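Local coordinates for protein glutathione synthetase-like effector 30 (Gpa-GSS30-apo) (Globodera pallida, PDB 5OET) that probably acts as a plant-parasitism effector that arose from a housekeeping glutathione synthetase, an enzyme that joins gamma-glutamylcysteine to glycine at the expense of ATP, at residues E231-A236 with I247-G252; R263-Q268 with V310-L315; I454-V459 with V518-Y523. All coordinates share one frame; numbering follows the deposited sequence.

In the fold
Contacts 1 and 2 belong to one layered alpha/beta unit: helices 225-240 and 259-270 lie over a sheet in which strands 246-251 and 306-314 are parallel neighbours. Their centres are about 5 Å apart, and Leu248 O is 2.7 Å from Phe312 N, a probable hydrogen bond between the two strands. Contact 3 lies in the separate nine-stranded mixed sheet, its centre about 31 Å from that of contact 1 and 27 Å from that of contact 2; nearest atoms are about 14 and 10 Å away respectively. The magnesium ion is held by His406 and Glu426, which belong to none of these segments. All three contacts are buried; contact 3 adds a polar network round Ser94.

Contact 1 (E231-A236 with I247-G252); sequences ETLYQA and ILFLHG
Leu233, on helix 225-240, and Ile247, on strand 246-251, come closest in backbone terms, with CA atoms 8.2 Å apart. The helix packs on the strand through side chains. Leu233 contributes both methyls, and Ile247 points back at the helix. The CG of Leu233 lies opposite the carbonyl carbon (chi1 -76°), and its two methyls are shared between two strand residues. Leu233 CD1 goes to the Phe249 ring, 4.0 Å from Phe249 CZ, approaching obliquely at the far end of the ring. Leu233 CD2 lies 4.4 Å from Ile247 CG2, while Ile247 CD1 lies 4.3 Å from the backbone O of Leu233 and so fits against the helix itself. The bond from CA to CB of Phe249 runs neither at the helix nor from it, and CZ at the end of the ring is what meets the leucine; the same ring stacks on Phe281 and meets Phe312 nearly at right angles. Ile265 from helix 259-270 and Val310 from the next strand also touch Leu233, which thus has two strands and a second helix around it. Elsewhere on the helix, Glu231 forms a salt bridge with Arg495 of strand 490-504, in the other large sheet. Every group that meets across the contact is buried, and no polar bond links the two segments: helix and strand are joined by apolar packing and the exclusion of water.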
loop_
_atom_site.group_PDB
_atom_site.type_symbol
_atom_site.label_atom_id
_atom_site.label_comp_id
_atom_site.label_asym_id
_atom_site.label_seq_id
_atom_site.Cartn_x
_atom_site.Cartn_y
_atom_site.Cartn_z
ATOM N N GLU A 231 -12.425 -12.501 -9.533
ATOM C CA GLU A 231 -13.667 -12.880 -10.227
ATOM C C GLU A 231 -13.648 -14.323 -10.715
ATOM O O GLU A 231 -14.697 -14.951 -10.782
ATOM C CB GLU A 231 -13.962 -11.973 -11.419
ATOM C CG GLU A 231 -14.389 -10.543 -11.070
ATOM C CD GLU A 231 -14.368 -9.578 -12.286
ATOM O OE1 GLU A 231 -15.128 -8.577 -12.256
ATOM O OE2 GLU A 231 -13.592 -9.805 -13.270
ATOM N N THR A 232 -12.469 -14.834 -11.053
ATOM C CA THR A 232 -12.315 -16.200 -11.550
ATOM C C THR A 232 -12.306 -17.231 -10.407
ATOM O O THR A 232 -12.857 -18.328 -10.549
ATOM C CB THR A 232 -11.025 -16.321 -12.398
ATOM O OG1 THR A 232 -11.055 -15.348 -13.446
ATOM C CG2 THR A 232 -10.900 -17.697 -13.019
ATOM N N LEU A 233 -11.659 -16.891 -9.287
ATOM C CA LEU A 233 -11.737 -17.701 -8.057
ATOM C C LEU A 233 -13.161 -17.811 -7.499
ATOM O O LEU A 233 -13.586 -18.895 -7.105
ATOM C CB LEU A 233 -10.807 -17.149 -6.963
ATOM C CG LEU A 233 -9.301 -17.432 -7.113
ATOM C CD1 LEU A 233 -8.510 -16.506 -6.196
ATOM C CD2 LEU A 233 -8.971 -18.897 -6.821
ATOM N N TYR A 234 -13.878 -16.688 -7.449
ATOM C CA TYR A 234 -15.289 -16.679 -7.062
ATOM C C TYR A 234 -16.139 -17.608 -7.942
ATOM O O TYR A 234 -16.953 -18.368 -7.426
ATOM C CB TYR A 234 -15.848 -15.263 -7.135
ATOM C CG TYR A 234 -17.308 -15.140 -6.727
ATOM C CD1 TYR A 234 -17.680 -15.304 -5.420
ATOM C CD2 TYR A 234 -18.303 -14.831 -7.649
ATOM C CE1 TYR A 234 -19.004 -15.151 -5.016
ATOM C CE2 TYR A 234 -19.627 -14.724 -7.261
ATOM C CZ TYR A 234 -19.966 -14.885 -5.942
ATOM O OH TYR A 234 -21.264 -14.756 -5.572
ATOM N N GLN A 235 -15.955 -17.539 -9.262
ATOM C CA GLN A 235 -16.670 -18.425 -10.172
ATOM C C GLN A 235 -16.259 -19.885 -9.971
ATOM O O GLN A 235 -17.095 -20.747 -10.095
ATOM C CB GLN A 235 -16.468 -18.040 -11.641
ATOM C CG GLN A 235 -17.069 -16.711 -12.043
ATOM C CD GLN A 235 -18.572 -16.706 -11.982
ATOM O OE1 GLN A 235 -19.233 -17.617 -12.468
ATOM N NE2 GLN A 235 -19.126 -15.676 -11.373
ATOM N N ALA A 236 -14.992 -20.156 -9.662
ATOM C CA ALA A 236 -14.559 -21.525 -9.337
ATOM C C ALA A 236 -15.217 -22.053 -8.055
ATOM O O ALA A 236 -15.706 -23.190 -8.009
ATOM C CB ALA A 236 -13.047 -21.613 -9.232
ATOM N N ILE A 247 -11.418 -21.555 0.153
ATOM C CA ILE A 247 -10.421 -21.476 -0.884
ATOM C C ILE A 247 -9.029 -21.524 -0.228
ATOM O O ILE A 247 -8.730 -20.738 0.677
ATOM C CB ILE A 247 -10.603 -20.186 -1.681
ATOM C CG1 ILE A 247 -11.905 -20.249 -2.474
ATOM C CG2 ILE A 247 -9.435 -19.992 -2.625
ATOM C CD1 ILE A 247 -12.339 -18.901 -2.993
ATOM N N LEU A 248 -8.178 -22.434 -0.702
ATOM C CA LEU A 248 -6.868 -22.632 -0.118
ATOM C C LEU A 248 -5.831 -21.875 -0.920
ATOM O O LEU A 248 -5.760 -22.030 -2.147
ATOM C CB LEU A 248 -6.531 -24.108 -0.107
ATOM C CG LEU A 248 -5.418 -24.584 0.825
ATOM C CD1 LEU A 248 -5.782 -24.317 2.281
ATOM C CD2 LEU A 248 -5.192 -26.079 0.599
ATOM N N PHE A 249 -5.055 -21.031 -0.230
ATOM C CA PHE A 249 -3.899 -20.368 -0.823
ATOM C C PHE A 249 -2.696 -21.129 -0.294
ATOM O O PHE A 249 -2.404 -21.096 0.932
ATOM C CB PHE A 249 -3.838 -18.887 -0.453
ATOM C CG PHE A 249 -4.820 -18.041 -1.203
ATOM C CD1 PHE A 249 -6.180 -18.153 -0.972
ATOM C CD2 PHE A 249 -4.399 -17.147 -2.149
ATOM C CE1 PHE A 249 -7.108 -17.375 -1.663
ATOM C CE2 PHE A 249 -5.327 -16.351 -2.842
ATOM C CZ PHE A 249 -6.688 -16.481 -2.606
ATOM N N LEU A 250 -2.031 -21.835 -1.211
ATOM C CA LEU A 250 -0.878 -22.652 -0.890
ATOM C C LEU A 250 0.396 -21.906 -1.285
ATOM O O LEU A 250 0.601 -21.605 -2.457
ATOM C CB LEU A 250 -0.996 -23.968 -1.646
ATOM C CG LEU A 250 -0.304 -25.212 -1.108
ATOM C CD1 LEU A 250 -0.687 -25.481 0.334
ATOM C CD2 LEU A 250 -0.696 -26.386 -1.977
ATOM N N HIS A 251 1.233 -21.593 -0.290
ATOM C CA HIS A 251 2.476 -20.834 -0.503
ATOM C C HIS A 251 3.683 -21.675 -0.139
ATOM O O HIS A 251 3.556 -22.686 0.519
ATOM C CB HIS A 251 2.451 -19.545 0.323
ATOM C CG HIS A 251 1.535 -18.515 -0.235
ATOM N ND1 HIS A 251 1.987 -17.511 -1.048
ATOM C CD2 HIS A 251 0.189 -18.370 -0.171
ATOM C CE1 HIS A 251 0.968 -16.768 -1.437
ATOM N NE2 HIS A 251 -0.140 -17.291 -0.956
ATOM N N GLY A 252 4.851 -21.246 -0.609
ATOM C CA GLY A 252 6.115 -21.885 -0.294
ATOM C C GLY A 252 6.587 -21.550 1.098
ATOM O O GLY A 252 7.259 -22.358 1.714
#

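Contact 2 (R263-Q268 with V310-L315); sequences RQITHQ and VVFDRL
Ile265 CG1 lies anti to the carbonyl carbon (chi1 -69°), with chi2 extending the chain to CD1, while chi1 of -162° sets Phe312 CG trans to its backbone N; these torsions bring the methyl and the ring together. The two side chains approach from opposite directions. Their CA atoms stay 11.0 Å apart, so the gap is spanned wholly by side chains. Ile265 CD1 arrives at the edge of the ring and in its plane, 3.7 Å from Phe312 CE2 and 4.0 Å from Phe312 CZ. Ile265 CD1 also lies over one face of the Arg314 guanidinium, 4.2 Å from Arg314 NH1. Arg314 is folded at chi2 and chi3, and its CD lies over one face of the Phe312 ring, 3.7 Å above the plane and toward the rim, while its charged end turns to polar partners. Arg314 NE bonds to Ser262 OG, just before the helix segment, and Arg314 NH2 to the backbone O of Ile191, two bonds that fix the rotation of the guanidinium beside the apolar methyl. The helix also faces the second subunit: Arg263 NE forms a salt bridge with Asp56 of the second subunit, and the His267 ring meets Trp57 of that subunit edge to face. One helix therefore packs on its own sheet and takes part in the dimer interface. Helix 259-270 links parallel strands 246-251 and 279-283, a beta-alpha-beta crossover, and its packing across to strand 306-314 is consistent with a Rossmann-like alpha/beta domain.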
loop_
_atom_site.group_PDB
_atom_site.type_symbol
_atom_site.label_atom_id
_atom_site.label_comp_id
_atom_site.label_asym_id
_atom_site.label_seq_id
_atom_site.Cartn_x
_atom_site.Cartn_y
_atom_site.Cartn_z
ATOM N N ARG A 263 -2.579 -11.913 -1.117
ATOM C CA ARG A 263 -3.423 -11.215 -0.166
ATOM C C ARG A 263 -4.229 -10.143 -0.828
ATOM O O ARG A 263 -5.365 -9.886 -0.444
ATOM C CB ARG A 263 -2.579 -10.588 0.926
ATOM C CG ARG A 263 -1.899 -11.608 1.827
ATOM C CD ARG A 263 -2.860 -12.134 2.842
ATOM N NE ARG A 263 -2.184 -12.925 3.853
ATOM C CZ ARG A 263 -2.796 -13.726 4.724
ATOM N NH1 ARG A 263 -4.120 -13.867 4.709
ATOM N NH2 ARG A 263 -2.070 -14.397 5.615
ATOM N N GLN A 264 -3.631 -9.508 -1.816
ATOM C CA GLN A 264 -4.291 -8.444 -2.582
ATOM C C GLN A 264 -5.391 -8.968 -3.459
ATOM O O GLN A 264 -6.341 -8.243 -3.731
ATOM C CB GLN A 264 -3.270 -7.645 -3.420
ATOM C CG GLN A 264 -2.445 -6.687 -2.577
ATOM C CD GLN A 264 -1.137 -6.272 -3.198
ATOM O OE1 GLN A 264 -0.292 -5.691 -2.522
ATOM N NE2 GLN A 264 -0.956 -6.542 -4.486
ATOM N N ILE A 265 -5.273 -10.218 -3.900
ATOM C CA ILE A 265 -6.374 -10.871 -4.621
ATOM C C ILE A 265 -7.573 -10.970 -3.695
ATOM O O ILE A 265 -8.681 -10.645 -4.116
ATOM C CB ILE A 265 -5.989 -12.253 -5.217
ATOM C CG1 ILE A 265 -4.996 -12.061 -6.354
ATOM C CG2 ILE A 265 -7.191 -12.960 -5.794
ATOM C CD1 ILE A 265 -4.161 -13.269 -6.669
ATOM N N THR A 266 -7.342 -11.382 -2.443
ATOM C CA THR A 266 -8.412 -11.557 -1.471
ATOM C C THR A 266 -9.054 -10.241 -1.082
ATOM O O THR A 266 -10.226 -10.223 -0.729
ATOM C CB THR A 266 -7.958 -12.255 -0.167
ATOM O OG1 THR A 266 -7.061 -11.402 0.561
ATOM C CG2 THR A 266 -7.301 -13.602 -0.466
ATOM N N HIS A 267 -8.308 -9.144 -1.136
ATOM C CA HIS A 267 -8.898 -7.828 -0.840
ATOM C C HIS A 267 -9.925 -7.492 -1.918
ATOM O O HIS A 267 -10.938 -6.883 -1.618
ATOM C CB HIS A 267 -7.863 -6.717 -0.712
ATOM C CG HIS A 267 -6.779 -7.004 0.275
ATOM N ND1 HIS A 267 -5.524 -6.434 0.189
ATOM C CD2 HIS A 267 -6.745 -7.827 1.347
ATOM C CE1 HIS A 267 -4.768 -6.886 1.176
ATOM N NE2 HIS A 267 -5.485 -7.736 1.889
ATOM N N GLN A 268 -9.685 -7.930 -3.151
ATOM C CA GLN A 268 -10.687 -7.778 -4.209
ATOM C C GLN A 268 -11.853 -8.766 -4.098
ATOM O O GLN A 268 -12.988 -8.414 -4.392
ATOM C CB GLN A 268 -10.039 -7.860 -5.594
ATOM C CG GLN A 268 -9.174 -6.654 -5.941
ATOM C CD GLN A 268 -9.946 -5.355 -5.879
ATOM O OE1 GLN A 268 -10.993 -5.211 -6.513
ATOM N NE2 GLN A 268 -9.458 -4.414 -5.079
ATOM N N VAL A 310 -11.329 -24.834 -3.874
ATOM C CA VAL A 310 -10.310 -24.409 -4.820
ATOM C C VAL A 310 -8.965 -24.459 -4.139
ATOM O O VAL A 310 -8.828 -23.925 -3.055
ATOM C CB VAL A 310 -10.543 -22.952 -5.242
ATOM C CG1 VAL A 310 -9.533 -22.515 -6.307
ATOM C CG2 VAL A 310 -11.967 -22.766 -5.725
ATOM N N VAL A 311 -7.975 -25.076 -4.771
ATOM C CA VAL A 311 -6.596 -24.948 -4.295
ATOM C C VAL A 311 -5.849 -23.978 -5.200
ATOM O O VAL A 311 -5.475 -24.310 -6.317
ATOM C CB VAL A 311 -5.860 -26.284 -4.194
ATOM C CG1 VAL A 311 -4.429 -26.059 -3.718
ATOM C CG2 VAL A 311 -6.560 -27.175 -3.201
ATOM N N PHE A 312 -5.643 -22.766 -4.703
ATOM C CA PHE A 312 -4.919 -21.763 -5.430
ATOM C C PHE A 312 -3.430 -21.969 -5.138
ATOM O O PHE A 312 -2.950 -21.661 -4.058
ATOM C CB PHE A 312 -5.473 -20.394 -5.038
ATOM C CG PHE A 312 -5.143 -19.277 -6.001
ATOM C CD1 PHE A 312 -5.047 -19.475 -7.384
ATOM C CD2 PHE A 312 -4.957 -17.994 -5.512
ATOM C CE1 PHE A 312 -4.752 -18.413 -8.234
ATOM C CE2 PHE A 312 -4.651 -16.929 -6.355
ATOM C CZ PHE A 312 -4.555 -17.134 -7.715
ATOM N N ASP A 313 -2.734 -22.588 -6.094
ATOM C CA ASP A 313 -1.287 -22.885 -6.013
ATOM C C ASP A 313 -0.473 -21.591 -6.234
ATOM O O ASP A 313 -0.547 -20.951 -7.296
ATOM C CB ASP A 313 -0.841 -23.959 -7.060
ATOM C CG ASP A 313 -0.617 -25.378 -6.441
ATOM O OD1 ASP A 313 -0.040 -25.456 -5.343
ATOM O OD2 ASP A 313 -0.979 -26.432 -7.055
ATOM N N ARG A 314 0.307 -21.218 -5.223
ATOM C CA ARG A 314 1.218 -20.100 -5.312
ATOM C C ARG A 314 2.605 -20.619 -4.931
ATOM O O ARG A 314 3.303 -20.034 -4.108
ATOM C CB ARG A 314 0.734 -18.954 -4.415
ATOM C CG ARG A 314 -0.753 -18.631 -4.545
ATOM C CD ARG A 314 -1.098 -17.892 -5.829
ATOM N NE ARG A 314 -0.863 -16.455 -5.676
ATOM C CZ ARG A 314 -0.320 -15.638 -6.591
ATOM N NH1 ARG A 314 -0.155 -14.348 -6.288
ATOM N NH2 ARG A 314 0.076 -16.093 -7.788
ATOM N N LEU A 315 2.970 -21.737 -5.567
ATOM C CA LEU A 315 4.228 -22.450 -5.361
ATOM C C LEU A 315 4.311 -23.035 -3.933
ATOM O O LEU A 315 3.824 -24.144 -3.629
ATOM C CB LEU A 315 5.427 -21.524 -5.679
ATOM C CG LEU A 315 6.653 -22.116 -6.377
ATOM C CD1 LEU A 315 6.263 -22.472 -7.805
ATOM C CD2 LEU A 315 7.875 -21.187 -6.342
#

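Contact 3 (I454-V459 with V518-Y523); sequences IKNHFV and VYDSPY
Strands 454-459 and 517-524 belong to one curled mixed sheet without being paired to each other, and Phe458 and Val518 meet where their backbones are nearest, CA atoms 7.3 Å apart. Val518 CG1 sits over one face of the Phe458 ring, 4.2 Å from its centroid and 19° off the normal, a CH-pi contact; Val518 CG2 reaches the CG-CD2 side, 4.1 Å from Phe458 CD2. Leu469 and Leu504 also press on the phenylalanine. The sheet runs antiparallel from 454-459 through 469-484 and 490-504 to 517-524; it is curled, and the first and last of these strands meet through side chains. Further along, Asp520 CG, trans to its backbone N (chi1 -157°), carries the carboxylate toward Asn456, which approaches from the opposite direction, amide and carboxylate planes 71° apart. Asn456 ND2 lies 3.9 Å from Asp520 OD2, too long for a direct bond; Ser94 OG bonds to both and bridges them, while Tyr92 O also takes ND2 and Ser502 OG also meets OD2. Asn456 OD1 accepts the N-H of the next residue, His457 N, at 2.8 Å on an in-plane lone pair; Asp520 OD1 likewise accepts Ser521 N, on its anti side.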
loop_
_atom_site.group_PDB
_atom_site.type_symbol
_atom_site.label_atom_id
_atom_site.label_comp_id
_atom_site.label_asym_id
_atom_site.label_seq_id
_atom_site.Cartn_x
_atom_site.Cartn_y
_atom_site.Cartn_z
ATOM N N ILE A 454 13.721 1.609 -26.183
ATOM C CA ILE A 454 13.180 2.911 -25.811
ATOM C C ILE A 454 14.002 3.454 -24.641
ATOM O O ILE A 454 14.830 2.745 -24.072
ATOM C CB ILE A 454 11.655 2.846 -25.508
ATOM C CG1 ILE A 454 11.333 1.931 -24.321
ATOM C CG2 ILE A 454 10.883 2.389 -26.741
ATOM C CD1 ILE A 454 11.375 2.604 -22.963
ATOM N N LYS A 455 13.775 4.722 -24.314
ATOM C CA LYS A 455 14.458 5.423 -23.227
ATOM C C LYS A 455 13.485 5.610 -22.054
ATOM O O LYS A 455 12.312 5.941 -22.252
ATOM C CB LYS A 455 14.954 6.791 -23.708
ATOM C CG LYS A 455 16.069 6.769 -24.760
ATOM C CD LYS A 455 17.462 6.974 -24.151
ATOM C CE LYS A 455 18.426 7.708 -25.105
ATOM N NZ LYS A 455 19.277 6.806 -25.938
ATOM N N ASN A 456 13.978 5.394 -20.838
ATOM C CA ASN A 456 13.195 5.592 -19.630
ATOM C C ASN A 456 14.148 5.764 -18.452
ATOM O O ASN A 456 15.385 5.647 -18.612
ATOM C CB ASN A 456 12.262 4.395 -19.407
ATOM C CG ASN A 456 10.921 4.795 -18.798
ATOM O OD1 ASN A 456 10.871 5.637 -17.901
ATOM N ND2 ASN A 456 9.839 4.207 -19.282
ATOM N N HIS A 457 13.590 6.056 -17.284
ATOM C CA HIS A 457 14.371 6.175 -16.061
ATOM C C HIS A 457 14.005 5.049 -15.096
ATOM O O HIS A 457 12.840 4.708 -14.953
ATOM C CB HIS A 457 14.107 7.532 -15.408
ATOM C CG HIS A 457 14.052 8.656 -16.386
ATOM N ND1 HIS A 457 15.174 9.157 -16.999
ATOM C CD2 HIS A 457 13.005 9.359 -16.876
ATOM C CE1 HIS A 457 14.819 10.119 -17.832
ATOM N NE2 HIS A 457 13.506 10.252 -17.787
ATOM N N PHE A 458 14.997 4.499 -14.411
ATOM C CA PHE A 458 14.818 3.326 -13.542
ATOM C C PHE A 458 15.015 3.678 -12.061
ATOM O O PHE A 458 16.056 4.191 -11.685
ATOM C CB PHE A 458 15.847 2.266 -13.941
ATOM C CG PHE A 458 15.479 1.448 -15.148
ATOM C CD1 PHE A 458 14.426 1.788 -16.003
ATOM C CD2 PHE A 458 16.241 0.298 -15.443
ATOM C CE1 PHE A 458 14.127 0.977 -17.098
ATOM C CE2 PHE A 458 15.938 -0.505 -16.536
ATOM C CZ PHE A 458 14.878 -0.162 -17.367
ATOM N N VAL A 459 14.027 3.382 -11.231
ATOM C CA VAL A 459 14.059 3.736 -9.816
ATOM C C VAL A 459 14.249 2.478 -8.991
ATOM O O VAL A 459 13.419 1.589 -9.051
ATOM C CB VAL A 459 12.736 4.390 -9.412
ATOM C CG1 VAL A 459 12.779 4.859 -7.961
ATOM C CG2 VAL A 459 12.443 5.530 -10.359
ATOM N N VAL A 518 12.560 -4.437 -14.465
ATOM C CA VAL A 518 11.862 -3.351 -13.805
ATOM C C VAL A 518 10.384 -3.387 -14.214
ATOM O O VAL A 518 10.061 -3.681 -15.339
ATOM C CB VAL A 518 12.579 -2.023 -14.177
ATOM C CG1 VAL A 518 11.628 -0.890 -14.538
ATOM C CG2 VAL A 518 13.507 -1.595 -13.067
ATOM N N TYR A 519 9.478 -3.091 -13.302
ATOM C CA TYR A 519 8.074 -3.066 -13.662
ATOM C C TYR A 519 7.805 -1.802 -14.408
ATOM O O TYR A 519 8.373 -0.774 -14.120
ATOM C CB TYR A 519 7.178 -3.148 -12.438
ATOM C CG TYR A 519 7.212 -4.505 -11.844
ATOM C CD1 TYR A 519 6.366 -5.528 -12.313
ATOM C CD2 TYR A 519 8.128 -4.805 -10.829
ATOM C CE1 TYR A 519 6.425 -6.802 -11.767
ATOM C CE2 TYR A 519 8.198 -6.070 -10.281
ATOM C CZ TYR A 519 7.350 -7.060 -10.759
ATOM O OH TYR A 519 7.472 -8.279 -10.192
ATOM N N ASP A 520 6.907 -1.884 -15.359
ATOM C CA ASP A 520 6.657 -0.786 -16.253
ATOM C C ASP A 520 5.178 -0.837 -16.614
ATOM O O ASP A 520 4.477 -1.729 -16.176
ATOM C CB ASP A 520 7.553 -0.957 -17.486
ATOM C CG ASP A 520 7.805 0.341 -18.223
ATOM O OD1 ASP A 520 6.948 1.259 -18.140
ATOM O OD2 ASP A 520 8.863 0.455 -18.894
ATOM N N SER A 521 4.701 0.122 -17.378
ATOM C CA SER A 521 3.375 0.018 -17.976
ATOM C C SER A 521 3.359 0.752 -19.336
ATOM O O SER A 521 4.111 1.695 -19.541
ATOM C CB SER A 521 2.302 0.550 -17.011
ATOM O OG SER A 521 2.301 1.957 -16.978
ATOM N N PRO A 522 2.515 0.300 -20.271
ATOM C CA PRO A 522 2.622 0.823 -21.616
ATOM C C PRO A 522 1.970 2.187 -21.745
ATOM O O PRO A 522 0.959 2.446 -21.083
ATOM C CB PRO A 522 1.862 -0.211 -22.442
ATOM C CG PRO A 522 0.794 -0.660 -21.520
ATOM C CD PRO A 522 1.386 -0.628 -20.143
ATOM N N TYR A 523 2.583 3.056 -22.550
ATOM C CA TYR A 523 1.942 4.269 -23.041
ATOM C C TYR A 523 1.731 4.075 -24.547
ATOM O O TYR A 523 2.692 3.987 -25.307
ATOM C CB TYR A 523 2.792 5.511 -22.754
ATOM C CG TYR A 523 2.052 6.814 -22.960
ATOM C CD1 TYR A 523 1.981 7.412 -24.224
ATOM C CD2 TYR A 523 1.419 7.455 -21.892
ATOM C CE1 TYR A 523 1.316 8.617 -24.412
ATOM C CE2 TYR A 523 0.738 8.650 -22.075
ATOM C CZ TYR A 523 0.684 9.229 -23.334
ATOM O OH TYR A 523 0.015 10.423 -23.508
#